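PDB 5K3W: CpuTA1 from Curtobacterium pusillum, which belongs to the class IV aminotransferase family and holds pyridoxal-5'-phosphate in a pocket of the chain. Local coordinates for residues 57-62 with 67-72; 73-78 with 232-237. One frame throughout, in Å; residues are numbered along the deposited sequence.

Contact 1: residues 57-62 with 67-72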
loop_
_atom_site.group_PDB
_atom_site.type_symbol
_atom_site.label_atom_id
_atom_site.label_comp_id
_atom_site.label_asym_id
_atom_site.label_seq_id
_atom_site.Cartn_x
_atom_site.Cartn_y
_atom_site.Cartn_z
ATOM N N GLU A 57 -0.741 13.561 1.833
ATOM C CA GLU A 57 -1.882 14.421 2.130
ATOM C C GLU A 57 -2.405 15.019 0.832
ATOM O O GLU A 57 -1.623 15.340 -0.072
ATOM C CB GLU A 57 -1.509 15.570 3.090
ATOM C CG GLU A 57 -1.338 15.155 4.528
ATOM C CD GLU A 57 -2.653 14.818 5.170
ATOM O OE1 GLU A 57 -3.700 15.349 4.726
ATOM O OE2 GLU A 57 -2.639 14.015 6.123
ATOM N N THR A 58 -3.719 15.188 0.748
ATOM C CA THR A 58 -4.344 15.887 -0.367
ATOM C C THR A 58 -5.121 17.072 0.187
ATOM O O THR A 58 -5.932 16.901 1.101
ATOM C CB THR A 58 -5.269 14.967 -1.161
ATOM O OG1 THR A 58 -4.532 13.814 -1.582
ATOM C CG2 THR A 58 -5.762 15.684 -2.387
ATOM N N ILE A 59 -4.876 18.261 -0.372
ATOM C CA ILE A 59 -5.360 19.521 0.185
ATOM C C ILE A 59 -6.053 20.331 -0.901
ATOM O O ILE A 59 -5.437 20.670 -1.917
ATOM C CB ILE A 59 -4.216 20.334 0.798
ATOM C CG1 ILE A 59 -3.397 19.461 1.764
ATOM C CG2 ILE A 59 -4.773 21.589 1.459
ATOM C CD1 ILE A 59 -2.031 20.075 2.191
ATOM N N ALA A 60 -7.322 20.670 -0.678
ATOM C CA ALA A 60 -8.023 21.546 -1.608
ATOM C C ALA A 60 -7.434 22.956 -1.565
ATOM O O ALA A 60 -7.093 23.483 -0.498
ATOM C CB ALA A 60 -9.517 21.589 -1.283
ATOM N N VAL A 61 -7.309 23.571 -2.738
ATOM C CA VAL A 61 -6.819 24.940 -2.857
ATOM C C VAL A 61 -7.919 25.741 -3.547
ATOM O O VAL A 61 -8.117 25.646 -4.767
ATOM C CB VAL A 61 -5.485 25.025 -3.608
ATOM C CG1 VAL A 61 -4.940 26.442 -3.543
ATOM C CG2 VAL A 61 -4.460 24.054 -2.998
ATOM N N ILE A 62 -8.650 26.517 -2.755
ATOM C CA ILE A 62 -9.815 27.271 -3.197
ATOM C C ILE A 62 -9.429 28.741 -3.220
ATOM O O ILE A 62 -8.993 29.293 -2.200
ATOM C CB ILE A 62 -11.025 27.015 -2.283
ATOM C CG1 ILE A 62 -11.348 25.517 -2.239
ATOM C CG2 ILE A 62 -12.257 27.759 -2.777
ATOM C CD1 ILE A 62 -11.746 24.951 -3.599
ATOM N N GLN A 67 -6.886 24.808 1.951
ATOM C CA GLN A 67 -7.815 24.704 3.068
ATOM C C GLN A 67 -7.246 23.850 4.195
ATOM O O GLN A 67 -6.696 22.768 3.963
ATOM C CB GLN A 67 -9.141 24.104 2.613
ATOM C CG GLN A 67 -9.905 24.930 1.625
ATOM C CD GLN A 67 -11.275 24.339 1.359
ATOM O OE1 GLN A 67 -11.429 23.120 1.251
ATOM N NE2 GLN A 67 -12.280 25.193 1.280
ATOM N N ALA A 68 -7.407 24.332 5.428
ATOM C CA ALA A 68 -7.046 23.563 6.614
ATOM C C ALA A 68 -5.576 23.145 6.580
ATOM O O ALA A 68 -5.212 22.050 7.024
ATOM C CB ALA A 68 -7.960 22.341 6.769
ATOM N N LEU A 69 -4.722 24.033 6.067
ATOM C CA LEU A 69 -3.340 23.653 5.780
ATOM C C LEU A 69 -2.633 23.117 7.018
ATOM O O LEU A 69 -1.899 22.125 6.939
ATOM C CB LEU A 69 -2.566 24.839 5.185
ATOM C CG LEU A 69 -1.115 24.533 4.784
ATOM C CD1 LEU A 69 -1.054 23.381 3.785
ATOM C CD2 LEU A 69 -0.368 25.743 4.237
ATOM N N GLU A 70 -2.840 23.755 8.174
ATOM C CA GLU A 70 -2.112 23.340 9.373
ATOM C C GLU A 70 -2.597 21.983 9.875
ATOM O O GLU A 70 -1.787 21.153 10.291
ATOM C CB GLU A 70 -2.233 24.410 10.469
ATOM C CG GLU A 70 -1.408 24.147 11.728
ATOM C CD GLU A 70 0.108 24.304 11.524
ATOM O OE1 GLU A 70 0.545 24.922 10.535
ATOM O OE2 GLU A 70 0.878 23.806 12.363
ATOM N N LEU A 71 -3.911 21.746 9.856
ATOM C CA LEU A 71 -4.443 20.418 10.155
ATOM C C LEU A 71 -3.834 19.358 9.243
ATOM O O LEU A 71 -3.383 18.307 9.715
ATOM C CB LEU A 71 -5.957 20.410 9.998
ATOM C CG LEU A 71 -6.872 20.731 11.161
ATOM C CD1 LEU A 71 -8.272 20.295 10.753
ATOM C CD2 LEU A 71 -6.402 19.998 12.421
ATOM N N HIS A 72 -3.837 19.604 7.922
ATOM C CA HIS A 72 -3.245 18.635 7.005
ATOM C C HIS A 72 -1.784 18.369 7.362
ATOM O O HIS A 72 -1.344 17.213 7.392
ATOM C CB HIS A 72 -3.362 19.114 5.550
ATOM C CG HIS A 72 -4.718 18.908 4.935
ATOM N ND1 HIS A 72 -5.182 17.671 4.533
ATOM C CD2 HIS A 72 -5.702 19.788 4.632
ATOM C CE1 HIS A 72 -6.397 17.794 4.028
ATOM N NE2 HIS A 72 -6.733 19.070 4.069
HETATM O O HOH W 1 -8.485 20.712 2.219
#

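Contact 2: residues 73-78 with 232-237. With PLP (pyridoxal-5'-phosphate), chain C.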
loop_
_atom_site.group_PDB
_atom_site.type_symbol
_atom_site.label_atom_id
_atom_site.label_comp_id
_atom_site.label_asym_id
_atom_site.label_seq_id
_atom_site.Cartn_x
_atom_site.Cartn_y
_atom_site.Cartn_z
ATOM N N LEU A 73 -1.013 19.425 7.635
ATOM C CA LEU A 73 0.393 19.225 7.972
ATOM C C LEU A 73 0.533 18.448 9.262
ATOM O O LEU A 73 1.417 17.597 9.389
ATOM C CB LEU A 73 1.118 20.559 8.100
ATOM C CG LEU A 73 1.279 21.381 6.826
ATOM C CD1 LEU A 73 2.083 22.640 7.152
ATOM C CD2 LEU A 73 1.932 20.562 5.707
ATOM N N GLY A 74 -0.310 18.763 10.251
ATOM C CA GLY A 74 -0.287 18.013 11.492
ATOM C C GLY A 74 -0.537 16.539 11.260
ATOM O O GLY A 74 0.138 15.686 11.847
ATOM N N ARG A 75 -1.496 16.220 10.374
ATOM C CA ARG A 75 -1.838 14.831 10.112
ATOM C C ARG A 75 -0.781 14.149 9.260
ATOM O O ARG A 75 -0.546 12.948 9.421
ATOM C CB ARG A 75 -3.217 14.729 9.453
ATOM C CG ARG A 75 -3.753 13.306 9.393
ATOM C CD ARG A 75 -5.153 13.238 8.791
ATOM N NE ARG A 75 -5.186 13.650 7.391
ATOM C CZ ARG A 75 -6.302 13.875 6.696
ATOM N NH1 ARG A 75 -7.492 13.730 7.265
ATOM N NH2 ARG A 75 -6.228 14.240 5.423
ATOM N N LEU A 76 -0.112 14.889 8.377
ATOM C CA LEU A 76 1.045 14.322 7.695
ATOM C C LEU A 76 2.050 13.791 8.708
ATOM O O LEU A 76 2.556 12.666 8.576
ATOM C CB LEU A 76 1.693 15.376 6.802
ATOM C CG LEU A 76 2.886 14.940 5.960
ATOM C CD1 LEU A 76 2.444 14.076 4.742
ATOM C CD2 LEU A 76 3.648 16.183 5.532
ATOM N N ALA A 77 2.323 14.594 9.747
ATOM C CA ALA A 77 3.276 14.213 10.786
ATOM C C ALA A 77 2.786 13.001 11.552
ATOM O O ALA A 77 3.568 12.092 11.863
ATOM C CB ALA A 77 3.506 15.385 11.754
ATOM N N HIS A 78 1.492 12.984 11.879
ATOM C CA HIS A 78 0.915 11.860 12.607
ATOM C C HIS A 78 0.994 10.563 11.798
ATOM O O HIS A 78 1.334 9.507 12.341
ATOM C CB HIS A 78 -0.529 12.188 12.968
ATOM C CG HIS A 78 -1.230 11.075 13.673
ATOM N ND1 HIS A 78 -0.894 10.678 14.950
ATOM C CD2 HIS A 78 -2.230 10.255 13.273
ATOM C CE1 HIS A 78 -1.666 9.670 15.311
ATOM N NE2 HIS A 78 -2.486 9.392 14.311
ATOM N N ALA A 232 -8.733 10.990 11.114
ATOM C CA ALA A 232 -9.470 12.165 11.561
ATOM C C ALA A 232 -9.509 13.107 10.375
ATOM O O ALA A 232 -8.472 13.638 9.970
ATOM C CB ALA A 232 -8.804 12.824 12.767
ATOM N N GLY A 233 -10.684 13.269 9.775
ATOM C CA GLY A 233 -10.774 14.027 8.540
ATOM C C GLY A 233 -10.744 15.525 8.796
ATOM O O GLY A 233 -11.417 16.046 9.685
ATOM N N THR A 234 -9.944 16.227 7.999
ATOM C CA THR A 234 -10.017 17.678 8.070
ATOM C C THR A 234 -11.386 18.174 7.609
ATOM O O THR A 234 -11.916 19.130 8.184
ATOM C CB THR A 234 -8.877 18.323 7.271
ATOM O OG1 THR A 234 -9.029 18.074 5.869
ATOM C CG2 THR A 234 -7.536 17.785 7.730
ATOM N N THR A 235 -12.009 17.507 6.631
ATOM C CA THR A 235 -13.323 17.957 6.165
ATOM C C THR A 235 -14.408 17.687 7.202
ATOM O O THR A 235 -15.263 18.546 7.452
ATOM C CB THR A 235 -13.673 17.282 4.837
ATOM O OG1 THR A 235 -12.569 17.411 3.939
ATOM C CG2 THR A 235 -14.902 17.932 4.202
ATOM N N GLN A 236 -14.380 16.504 7.823
ATOM C CA GLN A 236 -15.340 16.174 8.873
ATOM C C GLN A 236 -15.324 17.208 9.998
ATOM O O GLN A 236 -16.385 17.608 10.501
ATOM C CB GLN A 236 -15.044 14.773 9.418
ATOM C CG GLN A 236 -15.859 14.387 10.628
ATOM C CD GLN A 236 -15.222 14.860 11.934
ATOM O OE1 GLN A 236 -14.056 14.575 12.210
ATOM N NE2 GLN A 236 -15.988 15.593 12.738
ATOM N N ALA A 237 -14.136 17.638 10.427
ATOM C CA ALA A 237 -14.095 18.682 11.445
ATOM C C ALA A 237 -14.778 19.951 10.944
ATOM O O ALA A 237 -15.561 20.569 11.673
ATOM C CB ALA A 237 -12.657 18.965 11.883
HETATM N N1 PLP C . -10.380 8.467 5.063
HETATM C C2 PLP C . -9.316 8.188 4.257
HETATM C C2A PLP C . -8.780 6.772 4.150
HETATM C C3 PLP C . -8.716 9.211 3.549
HETATM O O3 PLP C . -7.616 8.887 2.741
HETATM C C4 PLP C . -9.189 10.496 3.663
HETATM C C4A PLP C . -8.602 11.652 2.898
HETATM C C5 PLP C . -10.255 10.776 4.462
HETATM C C6 PLP C . -10.847 9.745 5.172
HETATM C C5A PLP C . -10.783 12.204 4.556
HETATM O O4P PLP C . -9.800 13.123 4.997
HETATM P P PLP C . -9.847 14.647 4.532
HETATM O O1P PLP C . -11.217 15.238 4.781
HETATM O O2P PLP C . -9.491 14.784 3.072
HETATM O O3P PLP C . -8.861 15.446 5.345
#

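Contact 1: residues 57-62 with 67-72
Glu57 OE1 is gripped from two directions: His72 ND1 donates to it across the contact at 2.8 Å, and Arg75, one helical turn further on, forms a salt bridge with the same oxygen. The imidazole bond is almost straight (177°). It reaches OE1 on its anti side and lies in the ring plane, although carboxylate and ring are turned 65° apart. A bend in the glutamate chain at chi2 (-72°) swings the carboxylate from strand 54-62 toward the first turn of helix 69-82.

One face of the His72 ring is taken by Ile59, whose CG1 makes a CH-pi contact 3.6 Å from the ring centroid. Beyond it, Ile59 CD1 meets Leu69 CD1 at 3.8 Å. The other ring nitrogen, His72 NE2, lies 3.0 Å from a water oxygen. That water accepts from Ala60 N and donates to Gln67 O, tying the strand, the turn and the helix together.

At the hairpin end, Gln67 N donates to Ala60 O over 2.8 Å, carrying the antiparallel pairing just past the short strand 65-66. The amide of Gln67 lies against Ala60 CB and Ile62 CG1, while its polar ends bond to Leu300 O and Gln274.

Both ring nitrogens of His72 thus have partners and one face is packed, so its rotation is well fixed beside the pyridoxal-5'-phosphate. The arginine and the ring N-H together would favour an ionised Glu57.

Contact 2: residues 73-78 with 232-237
The backbones of helical residues 73-78 and of 232-237 stand well apart, with Arg75 CA and Ala232 CA the nearest such pair at 8.2 Å, and the long Arg75 side chain spans the interval. Extended at first, with chi1 at -169°, it turns at chi3 and brings the guanidinium to the loop that leads into helix 234-245.

Arg75 NH1 donates to Ala232 O at 2.9 Å, close to the guanidinium plane but from above the plane of the carbonyl. The same nitrogen reaches PLP O3P at 2.9 Å, with a longer bond to the ester oxygen O4P. Arg75 NH2 joins it on O3P, also at 2.9 Å, so the phosphate sits at the edge of the guanidinium. Thr234 CG2 lies over one face of the group, offset toward the rim. NH2 also keeps its salt bridge to Glu57, so it is shared between the carboxylate and the phosphate.

The 232-237 side meets the phosphate with main chain and hydroxyls together. Thr234 OG1 donates to PLP O3P at 2.7 Å and Thr234 N to that oxygen at 3.0 Å, so four donors converge on O3P. On PLP O1P, Thr235 N and Thr235 OG1 bind side by side, because chi1 of -49° sets the hydroxyl next to its own backbone nitrogen. Ser271 and Tyr178 also bond to the cofactor.

Amides from the start of a helix, two threonine hydroxyls and an arginine make up a phosphate-binding cup, as in PLP enzymes of fold type IV, to which class IV aminotransferases belong.

In the fold
Both contacts are buried near the middle of the chain and share helix 69-82, which gives its first turn to contact 1 and its following turns to contact 2. Contact 1 is local: it sets the start of the helix against strand 54-62, a few residues earlier in the chain, mixing apolar packing with hydrogen bonds. Contact 2 joins elements more than 150 residues apart with little direct packing, relying on polar groups around a bound anion. The two meet at the Glu57-Arg75 salt bridge. They also touch where Leu71 CB packs on Thr234 CG2 at 3.8 Å. Contact 1 thus lends the pocket His72 directly, while its Glu57 stands in the second shell, holding Arg75 of contact 2.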